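Long-range contact in Fe2OG dioxygenase domain-containing protein (Pseudomonas putida, PDB 4J25), which probably hydroxylates prolyl residues, likely of elongation factor Tu, as an iron- and 2-oxoglutarate-dependent prolyl 4-hydroxylase: residues A[95-109]-A[126-138]. Numbering follows the deposited sequence.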
# COMPACT_ATOMS: atom_id res chain seq x y z
N GLN A 95 12.52 2.27 -9.09
CA GLN A 95 12.70 3.65 -8.64
C GLN A 95 12.00 3.91 -7.29
O GLN A 95 10.85 4.36 -7.24
CB GLN A 95 12.16 4.62 -9.70
CG GLN A 95 12.68 4.33 -11.08
CD GLN A 95 11.99 5.13 -12.16
OE1 GLN A 95 11.38 4.56 -13.08
NE2 GLN A 95 12.08 6.46 -12.07
N TRP A 96 12.73 3.63 -6.21
CA TRP A 96 12.26 3.90 -4.86
C TRP A 96 11.97 5.38 -4.70
O TRP A 96 12.60 6.23 -5.32
CB TRP A 96 13.29 3.43 -3.83
CG TRP A 96 13.44 1.95 -3.85
CD1 TRP A 96 14.42 1.24 -4.47
CD2 TRP A 96 12.55 0.99 -3.27
NE1 TRP A 96 14.21 -0.11 -4.29
CE2 TRP A 96 13.06 -0.28 -3.56
CE3 TRP A 96 11.37 1.09 -2.53
CZ2 TRP A 96 12.44 -1.45 -3.14
CZ3 TRP A 96 10.76 -0.06 -2.11
CH2 TRP A 96 11.29 -1.32 -2.41
N ILE A 97 10.97 5.67 -3.88
CA ILE A 97 10.49 7.03 -3.71
C ILE A 97 11.09 7.61 -2.44
O ILE A 97 11.11 6.97 -1.40
CB ILE A 97 8.95 7.04 -3.66
CG1 ILE A 97 8.39 6.60 -5.02
CG2 ILE A 97 8.41 8.40 -3.29
CD1 ILE A 97 6.96 6.17 -4.95
N ASP A 98 11.62 8.83 -2.56
CA ASP A 98 12.18 9.56 -1.42
C ASP A 98 11.63 10.97 -1.45
O ASP A 98 11.13 11.43 -2.47
CB ASP A 98 13.71 9.63 -1.52
CG ASP A 98 14.41 8.54 -0.73
OD1 ASP A 98 13.94 8.19 0.38
OD2 ASP A 98 15.45 8.04 -1.23
N PRO A 99 11.72 11.67 -0.31
CA PRO A 99 11.36 13.09 -0.31
C PRO A 99 12.17 13.84 -1.36
O PRO A 99 13.30 13.46 -1.64
CB PRO A 99 11.72 13.54 1.11
CG PRO A 99 11.56 12.30 1.94
CD PRO A 99 12.03 11.17 1.04
N GLY A 100 11.56 14.86 -1.97
CA GLY A 100 12.29 15.76 -2.85
C GLY A 100 12.22 15.38 -4.31
O GLY A 100 12.84 16.03 -5.14
N GLN A 101 11.47 14.33 -4.64
CA GLN A 101 11.37 13.90 -6.03
C GLN A 101 10.16 14.53 -6.72
O GLN A 101 10.24 14.91 -7.88
CB GLN A 101 11.29 12.38 -6.13
CG GLN A 101 12.54 11.67 -5.63
CD GLN A 101 12.38 10.16 -5.56
OE1 GLN A 101 11.36 9.61 -5.95
NE2 GLN A 101 13.41 9.49 -5.05
N ALA A 102 9.04 14.62 -6.01
CA ALA A 102 7.83 15.22 -6.56
C ALA A 102 6.91 15.58 -5.42
O ALA A 102 6.91 14.91 -4.39
CB ALA A 102 7.13 14.24 -7.50
N GLU A 103 6.12 16.62 -5.61
CA GLU A 103 5.19 17.10 -4.60
C GLU A 103 4.18 16.05 -4.12
O GLU A 103 3.96 15.91 -2.92
CB GLU A 103 4.41 18.32 -5.13
CG GLU A 103 3.39 18.87 -4.15
CD GLU A 103 4.03 19.47 -2.93
OE1 GLU A 103 5.12 20.05 -3.08
OE2 GLU A 103 3.46 19.35 -1.83
N ALA A 104 3.56 15.35 -5.06
CA ALA A 104 2.56 14.36 -4.73
C ALA A 104 3.18 13.28 -3.84
O ALA A 104 2.62 12.88 -2.82
CB ALA A 104 1.97 13.76 -6.01
N CYS A 105 4.37 12.82 -4.21
CA CYS A 105 5.05 11.78 -3.45
C CYS A 105 5.40 12.25 -2.03
O CYS A 105 5.30 11.48 -1.07
CB CYS A 105 6.30 11.30 -4.19
SG CYS A 105 6.00 10.61 -5.85
N ASP A 106 5.82 13.52 -1.90
CA ASP A 106 6.23 14.08 -0.62
C ASP A 106 5.05 14.05 0.34
O ASP A 106 5.21 13.76 1.53
CB ASP A 106 6.71 15.54 -0.76
CG ASP A 106 8.12 15.65 -1.31
OD1 ASP A 106 8.70 14.65 -1.76
OD2 ASP A 106 8.65 16.78 -1.30
N GLN A 107 3.87 14.37 -0.17
CA GLN A 107 2.67 14.36 0.63
C GLN A 107 2.27 12.92 1.02
O GLN A 107 1.81 12.67 2.12
CB GLN A 107 1.55 15.04 -0.13
CG GLN A 107 1.77 16.53 -0.34
CD GLN A 107 0.52 17.23 -0.86
OE1 GLN A 107 -0.60 16.87 -0.51
NE2 GLN A 107 0.72 18.23 -1.70
N TYR A 108 2.46 11.98 0.10
CA TYR A 108 2.18 10.58 0.42
C TYR A 108 3.10 10.11 1.54
O TYR A 108 2.64 9.46 2.48
CB TYR A 108 2.35 9.68 -0.80
CG TYR A 108 1.93 8.26 -0.51
CD1 TYR A 108 0.64 7.97 -0.10
CD2 TYR A 108 2.83 7.20 -0.65
CE1 TYR A 108 0.25 6.67 0.18
CE2 TYR A 108 2.44 5.89 -0.38
CZ TYR A 108 1.15 5.64 0.03
OH TYR A 108 0.74 4.36 0.30
N LEU A 109 4.39 10.42 1.44
CA LEU A 109 5.35 10.01 2.46
C LEU A 109 5.05 10.64 3.81
O LEU A 109 5.23 10.01 4.84
CB LEU A 109 6.79 10.33 2.04
CG LEU A 109 7.26 9.66 0.76
CD1 LEU A 109 8.68 10.14 0.43
CD2 LEU A 109 7.19 8.12 0.85
N GLY A 126 8.44 -0.92 16.40
CA GLY A 126 9.79 -0.40 16.17
C GLY A 126 10.13 -0.09 14.71
O GLY A 126 11.29 -0.19 14.28
N LEU A 127 9.12 0.29 13.94
CA LEU A 127 9.29 0.59 12.52
C LEU A 127 10.19 1.82 12.34
O LEU A 127 9.88 2.90 12.85
CB LEU A 127 7.94 0.83 11.87
CG LEU A 127 6.91 -0.30 11.93
CD1 LEU A 127 5.56 0.19 11.47
CD2 LEU A 127 7.39 -1.45 11.09
N GLU A 128 11.28 1.67 11.60
CA GLU A 128 12.22 2.77 11.41
C GLU A 128 11.94 3.58 10.15
O GLU A 128 12.27 4.77 10.08
CB GLU A 128 13.65 2.25 11.34
CG GLU A 128 13.90 1.32 10.17
CD GLU A 128 15.37 1.15 9.87
OE1 GLU A 128 16.17 1.09 10.83
OE2 GLU A 128 15.73 1.09 8.67
N ASP A 129 11.37 2.94 9.13
CA ASP A 129 11.07 3.66 7.89
C ASP A 129 10.00 2.98 7.01
O ASP A 129 9.44 1.92 7.34
CB ASP A 129 12.37 3.94 7.12
CG ASP A 129 12.84 2.78 6.27
OD1 ASP A 129 13.67 3.01 5.36
OD2 ASP A 129 12.39 1.64 6.47
N PHE A 130 9.72 3.65 5.90
CA PHE A 130 8.73 3.22 4.93
C PHE A 130 9.39 3.35 3.58
O PHE A 130 9.96 4.41 3.26
CB PHE A 130 7.49 4.11 4.99
CG PHE A 130 6.42 3.74 3.99
CD1 PHE A 130 6.13 4.59 2.91
CD2 PHE A 130 5.72 2.55 4.11
CE1 PHE A 130 5.15 4.25 1.98
CE2 PHE A 130 4.73 2.21 3.20
CZ PHE A 130 4.44 3.08 2.12
N GLU A 131 9.38 2.29 2.80
CA GLU A 131 9.92 2.31 1.47
C GLU A 131 8.76 2.02 0.52
O GLU A 131 7.92 1.17 0.79
CB GLU A 131 11.04 1.28 1.30
CG GLU A 131 10.57 -0.17 1.51
CD GLU A 131 11.63 -1.20 1.18
OE1 GLU A 131 12.72 -0.83 0.70
OE2 GLU A 131 11.36 -2.40 1.40
N CYS A 132 8.72 2.73 -0.60
CA CYS A 132 7.67 2.49 -1.57
C CYS A 132 8.10 2.81 -2.99
O CYS A 132 9.17 3.40 -3.23
CB CYS A 132 6.42 3.27 -1.19
SG CYS A 132 6.68 5.02 -1.20
N HIS A 133 7.29 2.36 -3.94
CA HIS A 133 7.54 2.61 -5.35
C HIS A 133 6.25 2.39 -6.10
O HIS A 133 5.32 1.74 -5.59
CB HIS A 133 8.65 1.70 -5.90
CG HIS A 133 8.29 0.25 -5.96
ND1 HIS A 133 7.57 -0.30 -7.01
CD2 HIS A 133 8.58 -0.78 -5.13
CE1 HIS A 133 7.42 -1.60 -6.81
NE2 HIS A 133 8.03 -1.91 -5.68
N PHE A 134 6.20 2.95 -7.31
CA PHE A 134 5.01 2.82 -8.15
C PHE A 134 5.03 1.49 -8.86
O PHE A 134 6.08 0.87 -9.03
CB PHE A 134 4.93 3.96 -9.19
CG PHE A 134 4.58 5.29 -8.60
CD1 PHE A 134 3.28 5.58 -8.24
CD2 PHE A 134 5.56 6.23 -8.38
CE1 PHE A 134 2.97 6.81 -7.68
CE2 PHE A 134 5.25 7.45 -7.83
CZ PHE A 134 3.95 7.75 -7.48
N ALA A 135 3.85 1.03 -9.27
CA ALA A 135 3.74 -0.21 -10.03
C ALA A 135 2.64 -0.05 -11.06
O ALA A 135 1.54 0.41 -10.75
CB ALA A 135 3.44 -1.40 -9.08
N LEU A 136 2.93 -0.44 -12.29
CA LEU A 136 1.97 -0.29 -13.38
C LEU A 136 1.84 -1.62 -14.10
O LEU A 136 2.75 -2.01 -14.82
CB LEU A 136 2.45 0.79 -14.36
CG LEU A 136 1.43 1.14 -15.46
CD1 LEU A 136 1.56 2.60 -15.89
CD2 LEU A 136 1.58 0.22 -16.68
N TYR A 137 0.73 -2.31 -13.91
CA TYR A 137 0.54 -3.61 -14.53
C TYR A 137 -0.17 -3.47 -15.87
O TYR A 137 -1.27 -2.92 -15.95
CB TYR A 137 -0.23 -4.54 -13.59
CG TYR A 137 0.46 -4.77 -12.26
CD1 TYR A 137 1.73 -4.27 -12.02
CD2 TYR A 137 -0.16 -5.48 -11.24
CE1 TYR A 137 2.36 -4.47 -10.80
CE2 TYR A 137 0.47 -5.68 -10.02
CZ TYR A 137 1.73 -5.17 -9.81
OH TYR A 137 2.37 -5.36 -8.59
N PRO A 138 0.46 -3.96 -16.95
CA PRO A 138 -0.20 -3.96 -18.26
C PRO A 138 -1.39 -4.90 -18.22
O PRO A 138 -1.41 -5.77 -17.36
CB PRO A 138 0.87 -4.52 -19.20
CG PRO A 138 2.15 -4.45 -18.47
CD PRO A 138 1.81 -4.54 -17.01
O HOH W 1 8.55 4.35 -8.44
O HOH W 2 11.20 4.45 -0.80
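Trp96 is held between Glu131 and His133 on opposite faces of its indole. The Glu131 carboxylate lies nearly parallel to one face, planes 11° apart, with OE1 3.5 Å from Trp96 CH2. Against the other face His133 sets its CD2 edge in a T-shaped stack, planes at 88°. His133 ND1 donates to Phe134 O at 2.8 Å, which helps fix the rotation of the imidazole. Beside the indole, Ile97 N donates to Cys132 O (3.0 Å), and two waters continue the pairing, linking Gln95 O to Phe134 N and Ile97 O to Cys132 N. On the helix side, Ile97 CD1 lies 3.6 Å from Phe134 CE2, and Cys105 SG meets the edge of the same ring, a sulfur-aromatic contact. With SG between its own backbone N and carbonyl carbon (chi1 62°), Cys132 contacts Ile97 CB and, at 3.8 Å, Leu109 CD2. Tyr108 CE2 and Leu109 CD2 approach the edge of Phe130. Farther out, backbone hydrogen bonds of Glu131 with Trp220 and of His133 with Thr218 anchor strand 129-137 to strand 214-222. Residues 95-97 border the major sheet's outer edge while helix 103-123 packs against one face, as in the double-stranded beta-helix (jellyroll) fold of 2-oxoglutarate oxygenases; farther along, Tyr137 reaches the N-oxalylglycine pocket.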